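3-oxo-tetronate kinase (Cupriavidus necator, PDB 5DMH) catalyses the ATP-dependent phosphorylation of 3-oxo-tetronate to 3-oxo-tetronate 4-phosphate, as a member of the four-carbon acid sugar kinase family. Local coordinates at residues G200-D205 and A229-V234; D46-L51 and A78-L83; H212-R217 and F240-A245. All blocks are in the same frame, centred on the assembly; numbering follows the deposited sequence.

All three contacts lie in the sugar-binding N-terminal domain, away from the annotated nucleotide site. Contact 2 is wholly buried and nearest the middle of the chain, its centre about 9 Å from the chain centre, and joins helix 41-53 to strand 78-82 by methyl packing. Contact 1, about 22 Å out and partly buried, pairs strand 199-202, at one edge of its sheet, with strand 228-231 and is the polar one, built on backbone bonds and the carboxylate of D232. Contact 3 is buried although its centre is about 25 Å from that of the chain; its helices, 211-223 and 236-245, cover the L202 and A231 face of contact 1. Contact 2 touches neither.

Contact 1 (G200-D205 and A229-V234); sequences GLLRYD and AIADAV
G200 to L202 runs parallel to A229 to A231, and three backbone hydrogen bonds join the two segments. I230 N bonds to G200 O (2.9 Å). L202 N bonds in turn to I230 O (2.8 Å). The third bond comes from D232, just after strand 228-231, whose N reaches L202 O at 3.0 Å. Past the strands a carboxylate takes over from the backbone. The CG of D232, anti to the carbonyl carbon (chi1 -75°), places OD2 2.8 Å from Y204 N, which meets it on the anti side and 20° out of the carboxylate plane. D232 OD2 also lies at the edge of the Y204 ring, 3.6 Å from Y204 CD1. OD2 also accepts from R159 N and OD1 from G160 N, so backbone N-H groups fix the rotation of the carboxylate at the start of helix 204-207. Apolar contacts fall on both faces of the pair: L201 CD1 sits 4.2 Å from I230 CB on one, and L202 CD2 is 4.2 Å from A231 CB on the other. Strand 144-147 continues the pairing beyond A229 and A231, while helices 211-223 and 236-245 cover the face that carries L202 and A231.

Contact 2 (D46-L51 and A78-L83); sequences DLANTL and ALVVAL
V80 projects from strand 78-82 into a surface formed by L47, A48 and L51 of helix 41-53. From CB, which points toward the helix, the side chain divides. V80 CG1, anti to the backbone N (chi1 178°), only grazes L47 CD2, at 4.4 Å. V80 CG2, beside that N, makes the closer contacts, meeting all three helix residues. It is approached by two neighbours in sequence: A48 CB lies 4.1 Å from V80 CG2, and L47 CD2 lies 4.2 Å from it. One turn later L51 CD1 comes within 4.3 Å of V80 CG2. L47 and V80 approach at a slant, each offering a terminal methyl. The CD1 of L51 also reaches 4.0 Å to A78 CB, two residues back along the strand. Helix and strand run antiparallel, 170° between their directions, with their axes 9.2 Å apart. C36 touches both L47 and V80, and T58 touches A48, L51 and A78, so the strands on either side of 78-82 share this helix. Every touching atom is a carbon of a buried aliphatic side chain; the contact therefore depends on fit and the exclusion of water, and its hold is hydrophobic, with neither charge nor hydrogen bond to give it direction.

Contact 3 (H212-R217 and F240-A245); sequences HATAER and FTLGEA
The axes of segments 212-217 and 240-245 cross at -58° and are 8.5 Å apart at closest approach. The CA atoms of A215 and A245 come within 4.8 Å, a spacing consistent with these alanines at the point of nearest approach. T214 points at the partner helix and A215 flanks it. A245 CB points back and meets T214 CG2 at 3.6 Å; A215 CB lies alongside, 4.3 Å from A245 CB. The T214 side chain does most of the work on its helix. With CG2 anti to the backbone N and OG1 beside it (chi1 -60°), the methyl is turned to A245 and also reaches L242 CD2 at 4.0 Å, the two side chains crossing at about a right angle. T214 OG1 touches T241 CG2 at 3.5 Å, but finds its polar partner in G210 O, just before its helix begins; T241 OG1 likewise bonds to A237 O. Both hydroxyls bond back toward the N-terminal side of their own chain, so OG1 of T214 meets T241 only as a packing contact, against its methyl. L242 and T214 in turn rest on L202 of strand 199-202. This is helix-helix packing of the kind found in the layers of alpha/beta folds, where neighbouring helices lie over one face of parallel strands.

Contact 1 (G200-D205 and A229-V234)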
loop_
_atom_site.group_PDB
_atom_site.type_symbol
_atom_site.label_atom_id
_atom_site.label_comp_id
_atom_site.label_asym_id
_atom_site.label_seq_id
_atom_site.Cartn_x
_atom_site.Cartn_y
_atom_site.Cartn_z
ATOM N N GLY A 200 21.656 7.760 5.611
ATOM C CA GLY A 200 22.635 6.818 6.124
ATOM C C GLY A 200 22.049 5.416 6.270
ATOM O O GLY A 200 21.036 5.059 5.633
ATOM N N LEU A 201 22.691 4.623 7.128
ATOM C CA LEU A 201 22.348 3.224 7.308
ATOM C C LEU A 201 22.395 2.826 8.763
ATOM O O LEU A 201 23.395 3.049 9.446
ATOM C CB LEU A 201 23.314 2.333 6.532
ATOM C CG LEU A 201 23.125 0.806 6.651
ATOM C CD1 LEU A 201 21.811 0.331 6.072
ATOM C CD2 LEU A 201 24.297 0.082 5.964
ATOM N N LEU A 202 21.309 2.214 9.222
ATOM C CA LEU A 202 21.269 1.547 10.512
ATOM C C LEU A 202 21.470 0.058 10.218
ATOM O O LEU A 202 20.544 -0.627 9.825
ATOM C CB LEU A 202 19.928 1.847 11.191
ATOM C CG LEU A 202 19.566 1.152 12.484
ATOM C CD1 LEU A 202 20.645 1.418 13.532
ATOM C CD2 LEU A 202 18.205 1.622 12.999
ATOM N N ARG A 203 22.696 -0.425 10.377
ATOM C CA ARG A 203 23.115 -1.707 9.810
ATOM C C ARG A 203 22.669 -2.905 10.652
ATOM O O ARG A 203 22.452 -2.792 11.866
ATOM C CB ARG A 203 24.645 -1.692 9.626
ATOM C CG ARG A 203 25.212 -2.797 8.745
ATOM C CD ARG A 203 26.731 -2.693 8.607
ATOM N NE ARG A 203 27.130 -1.525 7.845
ATOM C CZ ARG A 203 27.585 -0.375 8.352
ATOM N NH1 ARG A 203 27.891 0.623 7.527
ATOM N NH2 ARG A 203 27.766 -0.206 9.661
ATOM N N TYR A 204 22.563 -4.060 10.003
ATOM C CA TYR A 204 22.052 -5.280 10.628
ATOM C C TYR A 204 22.767 -5.697 11.904
ATOM O O TYR A 204 22.171 -6.348 12.771
ATOM C CB TYR A 204 22.143 -6.443 9.630
ATOM C CG TYR A 204 23.555 -6.890 9.384
ATOM C CD1 TYR A 204 24.366 -6.238 8.475
ATOM C CD2 TYR A 204 24.096 -7.945 10.105
ATOM C CE1 TYR A 204 25.666 -6.620 8.288
ATOM C CE2 TYR A 204 25.383 -8.353 9.915
ATOM C CZ TYR A 204 26.178 -7.693 8.996
ATOM O OH TYR A 204 27.482 -8.080 8.786
ATOM N N ASP A 205 24.045 -5.352 12.016
ATOM C CA ASP A 205 24.842 -5.796 13.153
ATOM C C ASP A 205 24.512 -5.009 14.430
ATOM O O ASP A 205 24.622 -5.538 15.522
ATOM C CB ASP A 205 26.329 -5.795 12.807
ATOM C CG ASP A 205 26.864 -4.426 12.391
ATOM O OD1 ASP A 205 26.090 -3.521 12.020
ATOM O OD2 ASP A 205 28.103 -4.264 12.433
ATOM N N ALA A 229 17.815 7.184 7.898
ATOM C CA ALA A 229 18.620 5.968 7.763
ATOM C C ALA A 229 17.785 4.821 7.242
ATOM O O ALA A 229 16.728 4.508 7.811
ATOM C CB ALA A 229 19.221 5.570 9.105
ATOM N N ILE A 230 18.270 4.196 6.176
ATOM C CA ILE A 230 17.765 2.893 5.769
ATOM C C ILE A 230 18.015 1.966 6.956
ATOM O O ILE A 230 19.095 1.990 7.512
ATOM C CB ILE A 230 18.517 2.373 4.547
ATOM C CG1 ILE A 230 18.308 3.281 3.320
ATOM C CG2 ILE A 230 18.098 0.939 4.228
ATOM C CD1 ILE A 230 16.872 3.439 2.892
ATOM N N ALA A 231 17.018 1.202 7.391
ATOM C CA ALA A 231 17.231 0.234 8.478
ATOM C C ALA A 231 17.219 -1.195 7.960
ATOM O O ALA A 231 16.228 -1.639 7.360
ATOM C CB ALA A 231 16.186 0.395 9.561
ATOM N N ASP A 232 18.315 -1.910 8.215
ATOM C CA ASP A 232 18.390 -3.328 7.904
ATOM C C ASP A 232 17.389 -4.139 8.754
ATOM O O ASP A 232 17.092 -3.827 9.909
ATOM C CB ASP A 232 19.818 -3.894 8.120
ATOM C CG ASP A 232 20.822 -3.507 7.036
ATOM O OD1 ASP A 232 20.430 -2.958 5.970
ATOM O OD2 ASP A 232 22.041 -3.763 7.273
ATOM N N ALA A 233 16.890 -5.229 8.183
ATOM C CA ALA A 233 16.035 -6.136 8.921
ATOM C C ALA A 233 16.023 -7.446 8.159
ATOM O O ALA A 233 15.618 -7.486 6.986
ATOM C CB ALA A 233 14.626 -5.596 9.050
ATOM N N VAL A 234 16.538 -8.484 8.807
ATOM C CA VAL A 234 16.666 -9.810 8.179
ATOM C C VAL A 234 15.643 -10.806 8.689
ATOM O O VAL A 234 15.634 -11.967 8.256
ATOM C CB VAL A 234 18.081 -10.383 8.343
ATOM C CG1 VAL A 234 19.116 -9.366 7.941
ATOM C CG2 VAL A 234 18.340 -10.850 9.785
#

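Contact 2 (D46-L51 and A78-L83)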
loop_
_atom_site.group_PDB
_atom_site.type_symbol
_atom_site.label_atom_id
_atom_site.label_comp_id
_atom_site.label_asym_id
_atom_site.label_seq_id
_atom_site.Cartn_x
_atom_site.Cartn_y
_atom_site.Cartn_z
ATOM N N ASP A 46 -2.839 -2.916 3.964
ATOM C CA ASP A 46 -1.720 -3.759 4.418
ATOM C C ASP A 46 -1.287 -3.301 5.801
ATOM O O ASP A 46 -1.314 -4.064 6.755
ATOM C CB ASP A 46 -0.588 -3.640 3.386
ATOM C CG ASP A 46 0.684 -4.394 3.757
ATOM O OD1 ASP A 46 0.700 -5.201 4.714
ATOM O OD2 ASP A 46 1.697 -4.172 3.043
ATOM N N LEU A 47 -0.920 -2.029 5.920
ATOM C CA LEU A 47 -0.605 -1.447 7.228
ATOM C C LEU A 47 -1.723 -1.604 8.271
ATOM O O LEU A 47 -1.471 -2.051 9.387
ATOM C CB LEU A 47 -0.260 0.025 7.049
ATOM C CG LEU A 47 -0.024 0.802 8.348
ATOM C CD1 LEU A 47 1.099 0.169 9.152
ATOM C CD2 LEU A 47 0.271 2.233 8.028
ATOM N N ALA A 48 -2.961 -1.249 7.928
ATOM C CA ALA A 48 -4.040 -1.366 8.872
ATOM C C ALA A 48 -4.201 -2.828 9.314
ATOM O O ALA A 48 -4.455 -3.095 10.470
ATOM C CB ALA A 48 -5.346 -0.810 8.309
ATOM N N ASN A 49 -4.037 -3.762 8.394
ATOM C CA ASN A 49 -4.109 -5.181 8.753
ATOM C C ASN A 49 -3.094 -5.541 9.847
ATOM O O ASN A 49 -3.426 -6.202 10.830
ATOM C CB ASN A 49 -3.867 -6.026 7.498
ATOM C CG ASN A 49 -3.896 -7.531 7.768
ATOM O OD1 ASN A 49 -4.899 -8.095 8.219
ATOM N ND2 ASN A 49 -2.773 -8.182 7.498
ATOM N N THR A 50 -1.850 -5.125 9.644
ATOM C CA THR A 50 -0.799 -5.360 10.619
ATOM C C THR A 50 -1.098 -4.714 11.955
ATOM O O THR A 50 -0.897 -5.337 13.005
ATOM C CB THR A 50 0.578 -4.903 10.078
ATOM O OG1 THR A 50 1.008 -5.875 9.113
ATOM C CG2 THR A 50 1.596 -4.837 11.216
ATOM N N LEU A 51 -1.611 -3.487 11.940
ATOM C CA LEU A 51 -1.976 -2.836 13.194
ATOM C C LEU A 51 -3.125 -3.548 13.922
ATOM O O LEU A 51 -3.048 -3.769 15.131
ATOM C CB LEU A 51 -2.322 -1.372 12.944
ATOM C CG LEU A 51 -1.117 -0.537 12.532
ATOM C CD1 LEU A 51 -1.606 0.820 12.039
ATOM C CD2 LEU A 51 -0.147 -0.389 13.674
ATOM N N ALA A 78 -5.653 3.719 16.032
ATOM C CA ALA A 78 -4.800 4.111 14.919
ATOM C C ALA A 78 -5.652 4.558 13.773
ATOM O O ALA A 78 -6.738 4.027 13.581
ATOM C CB ALA A 78 -3.903 2.943 14.457
ATOM N N LEU A 79 -5.158 5.537 13.021
ATOM C CA LEU A 79 -5.848 6.052 11.846
ATOM C C LEU A 79 -4.898 5.932 10.681
ATOM O O LEU A 79 -3.724 6.307 10.807
ATOM C CB LEU A 79 -6.198 7.528 12.065
ATOM C CG LEU A 79 -7.174 7.847 13.204
ATOM C CD1 LEU A 79 -7.242 9.343 13.424
ATOM C CD2 LEU A 79 -8.533 7.318 12.874
ATOM N N VAL A 80 -5.379 5.396 9.563
ATOM C CA VAL A 80 -4.575 5.259 8.350
ATOM C C VAL A 80 -5.216 6.037 7.209
ATOM O O VAL A 80 -6.287 5.671 6.726
ATOM C CB VAL A 80 -4.418 3.781 7.889
ATOM C CG1 VAL A 80 -3.595 3.718 6.582
ATOM C CG2 VAL A 80 -3.727 2.930 8.972
ATOM N N VAL A 81 -4.553 7.111 6.794
ATOM C CA VAL A 81 -5.011 7.907 5.666
ATOM C C VAL A 81 -4.446 7.370 4.345
ATOM O O VAL A 81 -3.241 7.384 4.106
ATOM C CB VAL A 81 -4.633 9.408 5.852
ATOM C CG1 VAL A 81 -5.080 10.226 4.634
ATOM C CG2 VAL A 81 -5.216 9.957 7.145
ATOM N N ALA A 82 -5.338 6.899 3.473
ATOM C CA ALA A 82 -4.974 6.435 2.159
ATOM C C ALA A 82 -4.889 7.580 1.137
ATOM O O ALA A 82 -5.865 8.309 0.909
ATOM C CB ALA A 82 -5.998 5.410 1.701
ATOM N N LEU A 83 -3.714 7.756 0.563
ATOM C CA LEU A 83 -3.485 8.693 -0.532
ATOM C C LEU A 83 -3.143 7.935 -1.822
ATOM O O LEU A 83 -2.647 6.810 -1.758
ATOM C CB LEU A 83 -2.324 9.637 -0.220
ATOM C CG LEU A 83 -2.404 10.455 1.063
ATOM C CD1 LEU A 83 -1.175 11.358 1.222
ATOM C CD2 LEU A 83 -3.716 11.263 1.125
#

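Contact 3 (H212-R217 and F240-A245)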
loop_
_atom_site.group_PDB
_atom_site.type_symbol
_atom_site.label_atom_id
_atom_site.label_comp_id
_atom_site.label_asym_id
_atom_site.label_seq_id
_atom_site.Cartn_x
_atom_site.Cartn_y
_atom_site.Cartn_z
ATOM N N HIS A 212 18.060 -1.800 22.837
ATOM C CA HIS A 212 18.881 -0.805 23.505
ATOM C C HIS A 212 20.054 -0.435 22.598
ATOM O O HIS A 212 20.348 0.755 22.406
ATOM C CB HIS A 212 19.363 -1.325 24.858
ATOM C CG HIS A 212 20.188 -0.339 25.623
ATOM N ND1 HIS A 212 19.646 0.772 26.230
ATOM C CD2 HIS A 212 21.518 -0.300 25.874
ATOM C CE1 HIS A 212 20.610 1.460 26.821
ATOM N NE2 HIS A 212 21.752 0.830 26.622
ATOM N N ALA A 213 20.712 -1.447 22.019
ATOM C CA ALA A 213 21.849 -1.196 21.132
ATOM C C ALA A 213 21.417 -0.443 19.880
ATOM O O ALA A 213 22.142 0.405 19.356
ATOM C CB ALA A 213 22.521 -2.489 20.737
ATOM N N THR A 214 20.227 -0.755 19.396
ATOM C CA THR A 214 19.734 -0.107 18.196
ATOM C C THR A 214 19.457 1.368 18.457
ATOM O O THR A 214 19.766 2.221 17.630
ATOM C CB THR A 214 18.492 -0.819 17.676
ATOM O OG1 THR A 214 18.836 -2.174 17.365
ATOM C CG2 THR A 214 17.948 -0.156 16.406
ATOM N N ALA A 215 18.878 1.661 19.615
ATOM C CA ALA A 215 18.544 3.030 19.994
ATOM C C ALA A 215 19.839 3.837 20.170
ATOM O O ALA A 215 19.908 5.018 19.812
ATOM C CB ALA A 215 17.713 3.030 21.293
ATOM N N GLU A 216 20.870 3.182 20.698
ATOM C CA GLU A 216 22.167 3.819 20.854
ATOM C C GLU A 216 22.765 4.161 19.484
ATOM O O GLU A 216 23.336 5.235 19.316
ATOM C CB GLU A 216 23.143 2.938 21.639
ATOM C CG GLU A 216 22.831 2.855 23.132
ATOM C CD GLU A 216 23.752 1.887 23.856
ATOM O OE1 GLU A 216 24.037 0.784 23.317
ATOM O OE2 GLU A 216 24.184 2.235 24.966
ATOM N N ARG A 217 22.617 3.250 18.519
ATOM C CA ARG A 217 23.167 3.463 17.184
ATOM C C ARG A 217 22.423 4.592 16.477
ATOM O O ARG A 217 23.023 5.408 15.760
ATOM C CB ARG A 217 23.125 2.173 16.358
ATOM C CG ARG A 217 23.716 2.335 14.989
ATOM C CD ARG A 217 25.169 2.756 15.053
ATOM N NE ARG A 217 25.713 2.961 13.720
ATOM C CZ ARG A 217 26.733 3.772 13.453
ATOM N NH1 ARG A 217 27.342 4.426 14.433
ATOM N NH2 ARG A 217 27.154 3.916 12.202
ATOM N N PHE A 240 10.687 -6.098 15.162
ATOM C CA PHE A 240 10.220 -5.789 16.496
ATOM C C PHE A 240 11.287 -4.990 17.248
ATOM O O PHE A 240 10.958 -4.065 17.999
ATOM C CB PHE A 240 9.840 -7.040 17.286
ATOM C CG PHE A 240 8.488 -7.604 16.909
ATOM C CD1 PHE A 240 7.331 -7.083 17.464
ATOM C CD2 PHE A 240 8.388 -8.653 16.017
ATOM C CE1 PHE A 240 6.085 -7.602 17.132
ATOM C CE2 PHE A 240 7.145 -9.175 15.682
ATOM C CZ PHE A 240 6.002 -8.645 16.244
ATOM N N THR A 241 12.547 -5.346 17.038
ATOM C CA THR A 241 13.658 -4.592 17.644
ATOM C C THR A 241 13.650 -3.115 17.199
ATOM O O THR A 241 13.818 -2.205 18.011
ATOM C CB THR A 241 15.007 -5.236 17.282
ATOM O OG1 THR A 241 15.073 -6.528 17.887
ATOM C CG2 THR A 241 16.190 -4.365 17.748
ATOM N N LEU A 242 13.467 -2.893 15.905
ATOM C CA LEU A 242 13.437 -1.544 15.358
ATOM C C LEU A 242 12.249 -0.747 15.930
ATOM O O LEU A 242 12.403 0.398 16.350
ATOM C CB LEU A 242 13.393 -1.607 13.822
ATOM C CG LEU A 242 14.706 -1.991 13.109
ATOM C CD1 LEU A 242 14.429 -2.429 11.673
ATOM C CD2 LEU A 242 15.680 -0.831 13.137
ATOM N N GLY A 243 11.069 -1.361 15.948
ATOM C CA GLY A 243 9.888 -0.734 16.520
ATOM C C GLY A 243 10.099 -0.260 17.957
ATOM O O GLY A 243 9.810 0.883 18.317
ATOM N N GLU A 244 10.631 -1.148 18.790
ATOM C CA GLU A 244 10.943 -0.792 20.163
ATOM C C GLU A 244 12.011 0.308 20.226
ATOM O O GLU A 244 11.862 1.244 20.988
ATOM C CB GLU A 244 11.376 -2.025 20.960
ATOM C CG GLU A 244 11.598 -1.718 22.428
ATOM C CD GLU A 244 12.044 -2.912 23.255
ATOM O OE1 GLU A 244 11.978 -4.068 22.788
ATOM O OE2 GLU A 244 12.479 -2.673 24.389
ATOM N N ALA A 245 13.078 0.205 19.434
ATOM C CA ALA A 245 14.135 1.223 19.448
ATOM C C ALA A 245 13.629 2.602 19.035
ATOM O O ALA A 245 14.150 3.637 19.489
ATOM C CB ALA A 245 15.268 0.816 18.572
#